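Local structure of lipoteichoic acid primase (Listeria monocytogenes, 4UOP) at residues 73-78 with 249-254; 98-103 with 401-406; 199-204 with 271-276. The protein is a lipoteichoic acid primase whose extracellular catalytic domain, crystallised here, has a sulfatase-type alpha/beta fold with a bound magnesium ion. All blocks are in the same frame, centred on the assembly; numbering follows the deposited sequence.

Contact 1. Residues 73-78 with 249-254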
loop_
_atom_site.group_PDB
_atom_site.type_symbol
_atom_site.label_atom_id
_atom_site.label_comp_id
_atom_site.label_asym_id
_atom_site.label_seq_id
_atom_site.Cartn_x
_atom_site.Cartn_y
_atom_site.Cartn_z
ATOM N N THR B 73 -11.028 -21.762 -11.940
ATOM C CA THR B 73 -10.557 -22.496 -13.091
ATOM C C THR B 73 -11.120 -23.897 -12.992
ATOM O O THR B 73 -11.599 -24.305 -11.933
ATOM C CB THR B 73 -9.023 -22.568 -13.170
ATOM O OG1 THR B 73 -8.526 -23.310 -12.053
ATOM C CG2 THR B 73 -8.410 -21.175 -13.196
ATOM N N ASN B 74 -11.082 -24.635 -14.100
ATOM C CA ASN B 74 -11.681 -25.970 -14.160
ATOM C C ASN B 74 -13.143 -25.949 -13.711
ATOM O O ASN B 74 -13.602 -26.804 -12.945
ATOM C CB ASN B 74 -10.844 -26.982 -13.356
ATOM C CG ASN B 74 -10.834 -28.366 -13.997
ATOM O OD1 ASN B 74 -11.807 -28.773 -14.630
ATOM N ND2 ASN B 74 -9.721 -29.087 -13.853
ATOM N N VAL B 75 -13.856 -24.943 -14.198
ATOM C CA VAL B 75 -15.266 -24.720 -13.914
ATOM C C VAL B 75 -16.037 -24.962 -15.203
ATOM O O VAL B 75 -15.536 -24.678 -16.285
ATOM C CB VAL B 75 -15.477 -23.264 -13.410
ATOM C CG1 VAL B 75 -16.896 -22.770 -13.651
ATOM C CG2 VAL B 75 -15.118 -23.165 -11.928
ATOM N N LYS B 76 -17.244 -25.511 -15.080
ATOM C CA LYS B 76 -18.154 -25.663 -16.216
ATOM C C LYS B 76 -19.426 -24.873 -15.945
ATOM O O LYS B 76 -19.990 -24.967 -14.856
ATOM C CB LYS B 76 -18.520 -27.130 -16.425
ATOM C CG LYS B 76 -17.454 -27.949 -17.112
ATOM C CD LYS B 76 -17.914 -29.388 -17.273
ATOM C CE LYS B 76 -16.872 -30.224 -17.992
ATOM N NZ LYS B 76 -16.640 -29.766 -19.389
ATOM N N ILE B 77 -19.859 -24.084 -16.927
ATOM C CA ILE B 77 -21.113 -23.341 -16.853
ATOM C C ILE B 77 -22.073 -23.994 -17.845
ATOM O O ILE B 77 -21.896 -23.858 -19.053
ATOM C CB ILE B 77 -20.929 -21.852 -17.235
ATOM C CG1 ILE B 77 -19.869 -21.171 -16.361
ATOM C CG2 ILE B 77 -22.251 -21.103 -17.140
ATOM C CD1 ILE B 77 -20.189 -21.112 -14.885
ATOM N N ASN B 78 -23.059 -24.730 -17.333
ATOM C CA ASN B 78 -24.007 -25.480 -18.168
ATOM C C ASN B 78 -23.290 -26.335 -19.209
ATOM O O ASN B 78 -23.569 -26.243 -20.402
ATOM C CB ASN B 78 -25.005 -24.531 -18.862
ATOM C CG ASN B 78 -25.926 -23.818 -17.886
ATOM O OD1 ASN B 78 -26.079 -24.228 -16.737
ATOM N ND2 ASN B 78 -26.558 -22.742 -18.350
ATOM N N ASN B 249 -18.824 -11.509 -16.744
ATOM C CA ASN B 249 -17.847 -10.902 -17.626
ATOM C C ASN B 249 -16.464 -11.509 -17.393
ATOM O O ASN B 249 -15.721 -11.729 -18.344
ATOM C CB ASN B 249 -17.808 -9.389 -17.442
ATOM C CG ASN B 249 -19.120 -8.727 -17.847
ATOM O OD1 ASN B 249 -19.851 -9.249 -18.679
ATOM N ND2 ASN B 249 -19.416 -7.594 -17.252
ATOM N N TYR B 250 -16.161 -11.795 -16.134
ATOM C CA TYR B 250 -14.903 -12.435 -15.751
ATOM C C TYR B 250 -14.774 -13.773 -16.444
ATOM O O TYR B 250 -13.762 -14.048 -17.064
ATOM C CB TYR B 250 -14.835 -12.617 -14.244
ATOM C CG TYR B 250 -13.608 -13.351 -13.772
ATOM C CD1 TYR B 250 -12.379 -12.697 -13.671
ATOM C CD2 TYR B 250 -13.673 -14.682 -13.434
ATOM C CE1 TYR B 250 -11.249 -13.361 -13.232
ATOM C CE2 TYR B 250 -12.549 -15.357 -12.995
ATOM C CZ TYR B 250 -11.347 -14.687 -12.886
ATOM O OH TYR B 250 -10.240 -15.376 -12.455
ATOM N N PHE B 251 -15.830 -14.579 -16.403
ATOM C CA PHE B 251 -15.807 -15.883 -17.066
ATOM C C PHE B 251 -15.621 -15.804 -18.590
ATOM O O PHE B 251 -14.905 -16.626 -19.168
ATOM C CB PHE B 251 -17.068 -16.691 -16.748
ATOM C CG PHE B 251 -17.094 -17.323 -15.377
ATOM C CD1 PHE B 251 -15.957 -17.872 -14.788
ATOM C CD2 PHE B 251 -18.294 -17.406 -14.687
ATOM C CE1 PHE B 251 -16.025 -18.463 -13.545
ATOM C CE2 PHE B 251 -18.361 -17.985 -13.436
ATOM C CZ PHE B 251 -17.226 -18.512 -12.859
ATOM N N GLU B 252 -16.257 -14.840 -19.259
ATOM C CA GLU B 252 -16.039 -14.653 -20.700
ATOM C C GLU B 252 -14.573 -14.288 -20.986
ATOM O O GLU B 252 -13.981 -14.766 -21.948
ATOM C CB GLU B 252 -16.904 -13.538 -21.279
ATOM C CG GLU B 252 -18.396 -13.737 -21.119
ATOM C CD GLU B 252 -19.000 -14.749 -22.081
ATOM O OE1 GLU B 252 -18.282 -15.362 -22.916
ATOM O OE2 GLU B 252 -20.237 -14.908 -21.995
ATOM N N ALA B 253 -14.009 -13.427 -20.151
ATOM C CA ALA B 253 -12.646 -12.930 -20.368
ATOM C C ALA B 253 -11.616 -14.011 -20.097
ATOM O O ALA B 253 -10.664 -14.165 -20.869
ATOM C CB ALA B 253 -12.364 -11.725 -19.503
ATOM N N VAL B 254 -11.804 -14.754 -19.020
ATOM C CA VAL B 254 -10.902 -15.868 -18.701
ATOM C C VAL B 254 -10.983 -16.942 -19.794
ATOM O O VAL B 254 -9.967 -17.491 -20.201
ATOM C CB VAL B 254 -11.216 -16.442 -17.313
ATOM C CG1 VAL B 254 -10.567 -17.800 -17.118
ATOM C CG2 VAL B 254 -10.766 -15.451 -16.242
#
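Phe251, on the first turns of helix 246-271, reaches across to Ile77, on strand 76-77, and to Val75 just before it, so a small separate hairpin of the sulfatase-type alpha/beta fold, strands 76-77 and 80-81, is joined to a long helix. The touch is purely apolar and made by side-chain ends. The terminal methyl CD1 of Ile77 lies 3.9 Å from CE2 of Phe251, and the two side chains cross at about a right angle. Val75 reaches the far end of the same ring more loosely, its CG1 standing 4.3 Å from Phe251 CZ. Both methyls come in obliquely to the ring. Val75 and Ile77 are two residues apart on an extended backbone, which turns both toward the helix, while Lys76 between them points outward and bonds through NZ to Ser81 OG. The Phe251 side chain leaves the helix toward the hairpin, and CG beside the backbone N (chi1 -77°) keeps the ring on that line. Further out, backbone bonds between Val75 and Ile82 pair the hairpin arms, and Pro239 and Tyr300 pack on Ile77. One residue before Phe251, Tyr250 bonds to Ser67 O through its hydroxyl and meets Phe227 edge-to-face. Within the helix, Val254 CG2 lies 3.5 Å above one face of the Tyr250 ring, offset toward its rim.

Contact 2. Residues 98-103 with 401-406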
loop_
_atom_site.group_PDB
_atom_site.type_symbol
_atom_site.label_atom_id
_atom_site.label_comp_id
_atom_site.label_asym_id
_atom_site.label_seq_id
_atom_site.Cartn_x
_atom_site.Cartn_y
_atom_site.Cartn_z
ATOM N N GLN B 98 -2.263 -25.655 -4.780
ATOM C CA GLN B 98 -1.927 -24.851 -3.607
ATOM C C GLN B 98 -0.722 -23.981 -3.913
ATOM O O GLN B 98 0.347 -24.083 -3.296
ATOM C CB GLN B 98 -1.635 -25.736 -2.398
ATOM C CG GLN B 98 -2.812 -26.523 -1.883
ATOM C CD GLN B 98 -2.486 -27.282 -0.604
ATOM O OE1 GLN B 98 -1.364 -27.748 -0.408
ATOM N NE2 GLN B 98 -3.482 -27.438 0.254
ATOM N N PHE B 99 -0.876 -23.145 -4.925
ATOM C CA PHE B 99 0.163 -22.222 -5.308
ATOM C C PHE B 99 -0.391 -20.835 -5.091
ATOM O O PHE B 99 -1.520 -20.548 -5.505
ATOM C CB PHE B 99 0.562 -22.451 -6.761
ATOM C CG PHE B 99 1.853 -21.806 -7.133
ATOM C CD1 PHE B 99 3.054 -22.482 -6.942
ATOM C CD2 PHE B 99 1.887 -20.528 -7.652
ATOM C CE1 PHE B 99 4.256 -21.883 -7.258
ATOM C CE2 PHE B 99 3.098 -19.929 -7.994
ATOM C CZ PHE B 99 4.283 -20.608 -7.778
ATOM N N PHE B 100 0.377 -19.975 -4.424
ATOM C CA PHE B 100 -0.166 -18.708 -3.933
ATOM C C PHE B 100 0.464 -17.461 -4.525
ATOM O O PHE B 100 1.650 -17.432 -4.829
ATOM C CB PHE B 100 -0.017 -18.629 -2.421
ATOM C CG PHE B 100 -0.743 -19.702 -1.687
ATOM C CD1 PHE B 100 -2.101 -19.573 -1.409
ATOM C CD2 PHE B 100 -0.084 -20.862 -1.280
ATOM C CE1 PHE B 100 -2.770 -20.560 -0.706
ATOM C CE2 PHE B 100 -0.760 -21.849 -0.584
ATOM C CZ PHE B 100 -2.098 -21.704 -0.306
ATOM N N GLN B 101 -0.363 -16.435 -4.712
ATOM C CA GLN B 101 0.119 -15.115 -5.073
ATOM C C GLN B 101 0.974 -14.544 -3.934
ATOM O O GLN B 101 0.702 -14.802 -2.769
ATOM C CB GLN B 101 -1.065 -14.167 -5.328
ATOM C CG GLN B 101 -1.981 -13.954 -4.140
ATOM C CD GLN B 101 -3.087 -12.948 -4.406
ATOM O OE1 GLN B 101 -3.952 -13.181 -5.240
ATOM N NE2 GLN B 101 -3.072 -11.833 -3.685
ATOM N N THR B 102 1.997 -13.781 -4.288
ATOM C CA THR B 102 2.800 -13.051 -3.333
ATOM C C THR B 102 2.921 -11.624 -3.854
ATOM O O THR B 102 3.920 -11.270 -4.495
ATOM C CB THR B 102 4.203 -13.686 -3.132
ATOM O OG1 THR B 102 4.919 -13.776 -4.372
ATOM C CG2 THR B 102 4.078 -15.070 -2.527
ATOM N N VAL B 103 1.882 -10.832 -3.617
ATOM C CA VAL B 103 1.812 -9.481 -4.160
ATOM C C VAL B 103 1.498 -8.494 -3.061
ATOM O O VAL B 103 1.177 -8.885 -1.945
ATOM C CB VAL B 103 0.791 -9.359 -5.323
ATOM C CG1 VAL B 103 1.153 -10.302 -6.459
ATOM C CG2 VAL B 103 -0.629 -9.622 -4.865
ATOM N N THR B 401 -5.569 -21.654 11.111
ATOM C CA THR B 401 -6.749 -22.326 10.612
ATOM C C THR B 401 -6.321 -23.385 9.625
ATOM O O THR B 401 -5.685 -23.071 8.613
ATOM C CB THR B 401 -7.692 -21.318 9.930
ATOM O OG1 THR B 401 -8.020 -20.272 10.854
ATOM C CG2 THR B 401 -8.978 -21.989 9.479
ATOM N N ASN B 402 -6.629 -24.638 9.946
ATOM C CA ASN B 402 -6.419 -25.741 9.028
ATOM C C ASN B 402 -7.279 -25.567 7.789
ATOM O O ASN B 402 -8.339 -24.970 7.846
ATOM C CB ASN B 402 -6.783 -27.072 9.682
ATOM C CG ASN B 402 -5.852 -27.445 10.816
ATOM O OD1 ASN B 402 -4.640 -27.360 10.684
ATOM N ND2 ASN B 402 -6.420 -27.849 11.945
ATOM N N TYR B 403 -6.835 -26.142 6.684
ATOM C CA TYR B 403 -7.570 -26.005 5.432
ATOM C C TYR B 403 -8.888 -26.773 5.373
ATOM O O TYR B 403 -9.697 -26.525 4.481
ATOM C CB TYR B 403 -6.681 -26.357 4.246
ATOM C CG TYR B 403 -5.533 -25.401 4.038
ATOM C CD1 TYR B 403 -5.598 -24.064 4.444
ATOM C CD2 TYR B 403 -4.390 -25.821 3.391
ATOM C CE1 TYR B 403 -4.539 -23.196 4.234
ATOM C CE2 TYR B 403 -3.330 -24.964 3.170
ATOM C CZ TYR B 403 -3.404 -23.657 3.588
ATOM O OH TYR B 403 -2.332 -22.827 3.354
ATOM N N ASP B 404 -9.118 -27.689 6.316
ATOM C CA ASP B 404 -10.460 -28.253 6.501
ATOM C C ASP B 404 -11.398 -27.362 7.323
ATOM O O ASP B 404 -12.556 -27.732 7.557
ATOM C CB ASP B 404 -10.392 -29.674 7.105
ATOM C CG ASP B 404 -9.827 -29.708 8.546
ATOM O OD1 ASP B 404 -9.552 -28.642 9.139
ATOM O OD2 ASP B 404 -9.670 -30.832 9.083
ATOM N N GLY B 405 -10.919 -26.193 7.752
ATOM C CA GLY B 405 -11.729 -25.230 8.487
ATOM C C GLY B 405 -11.577 -25.257 10.003
ATOM O O GLY B 405 -12.034 -24.336 10.695
ATOM N N THR B 406 -10.934 -26.293 10.527
ATOM C CA THR B 406 -10.778 -26.430 11.976
ATOM C C THR B 406 -9.649 -25.552 12.489
ATOM O O THR B 406 -8.715 -25.204 11.754
ATOM C CB THR B 406 -10.514 -27.887 12.389
ATOM O OG1 THR B 406 -9.288 -28.351 11.811
ATOM C CG2 THR B 406 -11.657 -28.780 11.940
#
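Tyr403 projects from a type I beta turn, Asn402 to Gly405, at the end of strand 399-402, and its ring bridges to Gln98 and Phe100 near the end of strand 94-100. The contact joins the five-stranded antiparallel sheet of the C-terminal part to the large mixed sheet of the sulfatase fold. From CB, with CG anti to the carbonyl carbon (chi1 -66°), the Tyr403 side chain leaves the turn toward strand 94-100. NE2 of Gln98 approaches the CD2-CE2 side of the ring obliquely, 3.6 Å from Tyr403 CD2 and 3.8 Å from CE2, with amide and ring planes 74° apart. Gln98 gets there on a chain extended beyond CG, and NE2 also makes a weak hydrogen bond to Asn385 O. At the tip, Tyr403 OH lies 3.8 Å from CZ of Phe100, whose side chain comes from the opposite direction. The hydroxyl's hydrogen bond goes to Thr384 O, and Phe100 stacks on Phe383, so the hairpin of strands 381-383 and 387-390 takes part on both counts. The turn carries its own hydrogen bonds: Asp404 OD1 accepts from Thr406 N, 3.1 Å away, in an Asx turn, and from Thr406 OG1 at 2.7 Å on its syn side. Asn402 ND2 donates to Thr406 OG1, 2.9 Å away and within the amide plane. The buried phenol thus has its polar need met by a backbone carbonyl, while it meets Gln98 and Phe100 in van der Waals contact.

Contact 3. Residues 199-204 with 271-276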
loop_
_atom_site.group_PDB
_atom_site.type_symbol
_atom_site.label_atom_id
_atom_site.label_comp_id
_atom_site.label_asym_id
_atom_site.label_seq_id
_atom_site.Cartn_x
_atom_site.Cartn_y
_atom_site.Cartn_z
ATOM N N LYS B 199 2.256 -11.988 -32.359
ATOM C CA LYS B 199 3.428 -11.183 -32.658
ATOM C C LYS B 199 4.667 -11.655 -31.901
ATOM O O LYS B 199 5.767 -11.483 -32.389
ATOM C CB LYS B 199 3.162 -9.708 -32.423
ATOM C CG LYS B 199 2.159 -9.150 -33.433
ATOM C CD LYS B 199 2.067 -7.641 -33.372
ATOM C CE LYS B 199 1.287 -7.083 -34.551
ATOM N NZ LYS B 199 2.100 -7.063 -35.800
ATOM N N ALA B 200 4.496 -12.297 -30.753
ATOM C CA ALA B 200 5.662 -12.849 -30.032
ATOM C C ALA B 200 6.203 -14.106 -30.723
ATOM O O ALA B 200 7.418 -14.291 -30.843
ATOM C CB ALA B 200 5.314 -13.156 -28.585
ATOM N N PHE B 201 5.303 -14.961 -31.189
ATOM C CA PHE B 201 5.692 -16.267 -31.679
ATOM C C PHE B 201 6.803 -16.242 -32.757
ATOM O O PHE B 201 7.760 -17.013 -32.663
ATOM C CB PHE B 201 4.464 -17.083 -32.133
ATOM C CG PHE B 201 4.831 -18.369 -32.799
ATOM C CD1 PHE B 201 5.158 -19.483 -32.042
ATOM C CD2 PHE B 201 4.899 -18.452 -34.182
ATOM C CE1 PHE B 201 5.525 -20.670 -32.659
ATOM C CE2 PHE B 201 5.262 -19.629 -34.801
ATOM C CZ PHE B 201 5.574 -20.737 -34.036
ATOM N N PRO B 202 6.677 -15.377 -33.789
ATOM C CA PRO B 202 7.695 -15.362 -34.843
ATOM C C PRO B 202 9.085 -14.994 -34.326
ATOM O O PRO B 202 10.078 -15.441 -34.876
ATOM C CB PRO B 202 7.179 -14.292 -35.816
ATOM C CG PRO B 202 5.704 -14.274 -35.606
ATOM C CD PRO B 202 5.492 -14.573 -34.153
ATOM N N ILE B 203 9.144 -14.196 -33.271
ATOM C CA ILE B 203 10.411 -13.831 -32.661
ATOM C C ILE B 203 11.044 -15.064 -32.029
ATOM O O ILE B 203 12.238 -15.298 -32.205
ATOM C CB ILE B 203 10.229 -12.720 -31.607
ATOM C CG1 ILE B 203 9.812 -11.428 -32.312
ATOM C CG2 ILE B 203 11.518 -12.510 -30.822
ATOM C CD1 ILE B 203 9.189 -10.422 -31.388
ATOM N N LEU B 204 10.238 -15.848 -31.314
ATOM C CA LEU B 204 10.698 -17.084 -30.679
ATOM C C LEU B 204 11.108 -18.122 -31.726
ATOM O O LEU B 204 12.106 -18.806 -31.554
ATOM C CB LEU B 204 9.620 -17.675 -29.770
ATOM C CG LEU B 204 8.947 -16.735 -28.751
ATOM C CD1 LEU B 204 8.078 -17.509 -27.765
ATOM C CD2 LEU B 204 9.968 -15.880 -28.034
ATOM N N SER B 271 5.614 -26.092 -34.152
ATOM C CA SER B 271 6.896 -25.565 -34.520
ATOM C C SER B 271 8.064 -26.375 -33.983
ATOM O O SER B 271 9.174 -26.227 -34.489
ATOM C CB SER B 271 7.035 -24.128 -34.018
ATOM O OG SER B 271 7.136 -24.101 -32.608
ATOM N N GLY B 272 7.830 -27.219 -32.978
ATOM C CA GLY B 272 8.926 -27.913 -32.291
ATOM C C GLY B 272 9.446 -27.216 -31.032
ATOM O O GLY B 272 10.225 -27.797 -30.262
ATOM N N ILE B 273 9.027 -25.975 -30.802
ATOM C CA ILE B 273 9.508 -25.222 -29.635
ATOM C C ILE B 273 9.065 -25.893 -28.324
ATOM O O ILE B 273 9.831 -25.954 -27.366
ATOM C CB ILE B 273 9.067 -23.752 -29.703
ATOM C CG1 ILE B 273 9.806 -23.046 -30.842
ATOM C CG2 ILE B 273 9.368 -23.019 -28.404
ATOM C CD1 ILE B 273 9.163 -21.742 -31.256
ATOM N N TRP B 274 7.845 -26.420 -28.299
ATOM C CA TRP B 274 7.285 -27.039 -27.079
ATOM C C TRP B 274 8.177 -28.165 -26.566
ATOM O O TRP B 274 8.429 -28.281 -25.359
ATOM C CB TRP B 274 5.903 -27.573 -27.377
ATOM C CG TRP B 274 5.159 -28.169 -26.231
ATOM C CD1 TRP B 274 4.960 -29.498 -25.991
ATOM C CD2 TRP B 274 4.463 -27.464 -25.197
ATOM N NE1 TRP B 274 4.182 -29.668 -24.869
ATOM C CE2 TRP B 274 3.887 -28.436 -24.345
ATOM C CE3 TRP B 274 4.290 -26.106 -24.890
ATOM C CZ2 TRP B 274 3.124 -28.091 -23.223
ATOM C CZ3 TRP B 274 3.533 -25.764 -23.778
ATOM C CH2 TRP B 274 2.957 -26.754 -22.957
ATOM N N ASP B 275 8.655 -28.979 -27.500
ATOM C CA ASP B 275 9.472 -30.143 -27.167
ATOM C C ASP B 275 10.901 -29.767 -26.835
ATOM O O ASP B 275 11.683 -30.643 -26.462
ATOM C CB ASP B 275 9.469 -31.148 -28.325
ATOM C CG ASP B 275 8.091 -31.734 -28.587
ATOM O OD1 ASP B 275 7.339 -31.959 -27.619
ATOM O OD2 ASP B 275 7.750 -31.984 -29.761
ATOM N N ASP B 276 11.242 -28.485 -26.954
ATOM C CA ASP B 276 12.568 -27.989 -26.638
ATOM C C ASP B 276 12.562 -26.868 -25.594
ATOM O O ASP B 276 13.535 -26.109 -25.501
ATOM C CB ASP B 276 13.240 -27.482 -27.924
ATOM C CG ASP B 276 14.314 -28.436 -28.461
ATOM O OD1 ASP B 276 14.401 -29.608 -28.000
ATOM O OD2 ASP B 276 15.082 -27.991 -29.354
#
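In the sulfatase-type alpha/beta fold, helix 193-209 packs here against the end of helix 246-271 and the loop that leads from it into strand 277-283 of the central sheet. Gly272, with positive phi (94°), is the first residue to leave the helical conformation, and the chain then turns through the short 3-10 segment 274-275 to the strand. From helix 193-209, Phe201 meets Ser271 and Ile273, on either side of that glycine in sequence, and Leu204, three residues on, meets Ile273. The Phe201 ring presents its edge to Ser271, whose CB lies near the ring plane, 3.7 Å from CZ. Phe201 CG is anti to the backbone N (chi1 173°), which swings the ring across to the loop even though the first bond of its side chain does not aim there. Ile273 follows with the end of its chain: CD1 is 4.0 Å from Phe201 CE1, approaching obliquely, and 4.1 Å from the backbone atom Leu204 C. Ile273 CD1 is also 4.4 Å from Leu204 CB, so it sits in the corner between the Phe201 ring and Leu204. Phe214, on strand 214-219, touches both Leu204 and Ile273, and Leu268 lies against Ile273 from the preceding helix. Ser271 OG hydrogen-bonds to Lys267 O of its own helix, with Leu268 O as a second acceptor, although it also passes 3.8 Å from Phe201 CE1. After the bend, Asp276 N closes on Ile273 O at 2.9 Å.

Overall arrangement
From the N terminus, the chain enters contact 1 at 73-78, contact 2 at 98-103 and contact 3 at 199-204; residues 249-254 then close the first loop, 271-276 the third and 401-406 the second. Contact 1 therefore crosses both others, while contact 3 is nested within the long loop closed by contact 2. Contacts 1 and 3 share helix 246-271: near its start contact 1 brings in the hairpin of strands 76-77 and 80-81, and at its end contact 3 brings in helix 193-209, their centres 28 Å apart. Contact 2 ties the large mixed sheet to the C-terminal antiparallel sheet, on the opposite side of the chain's centre from contact 3. None touches another.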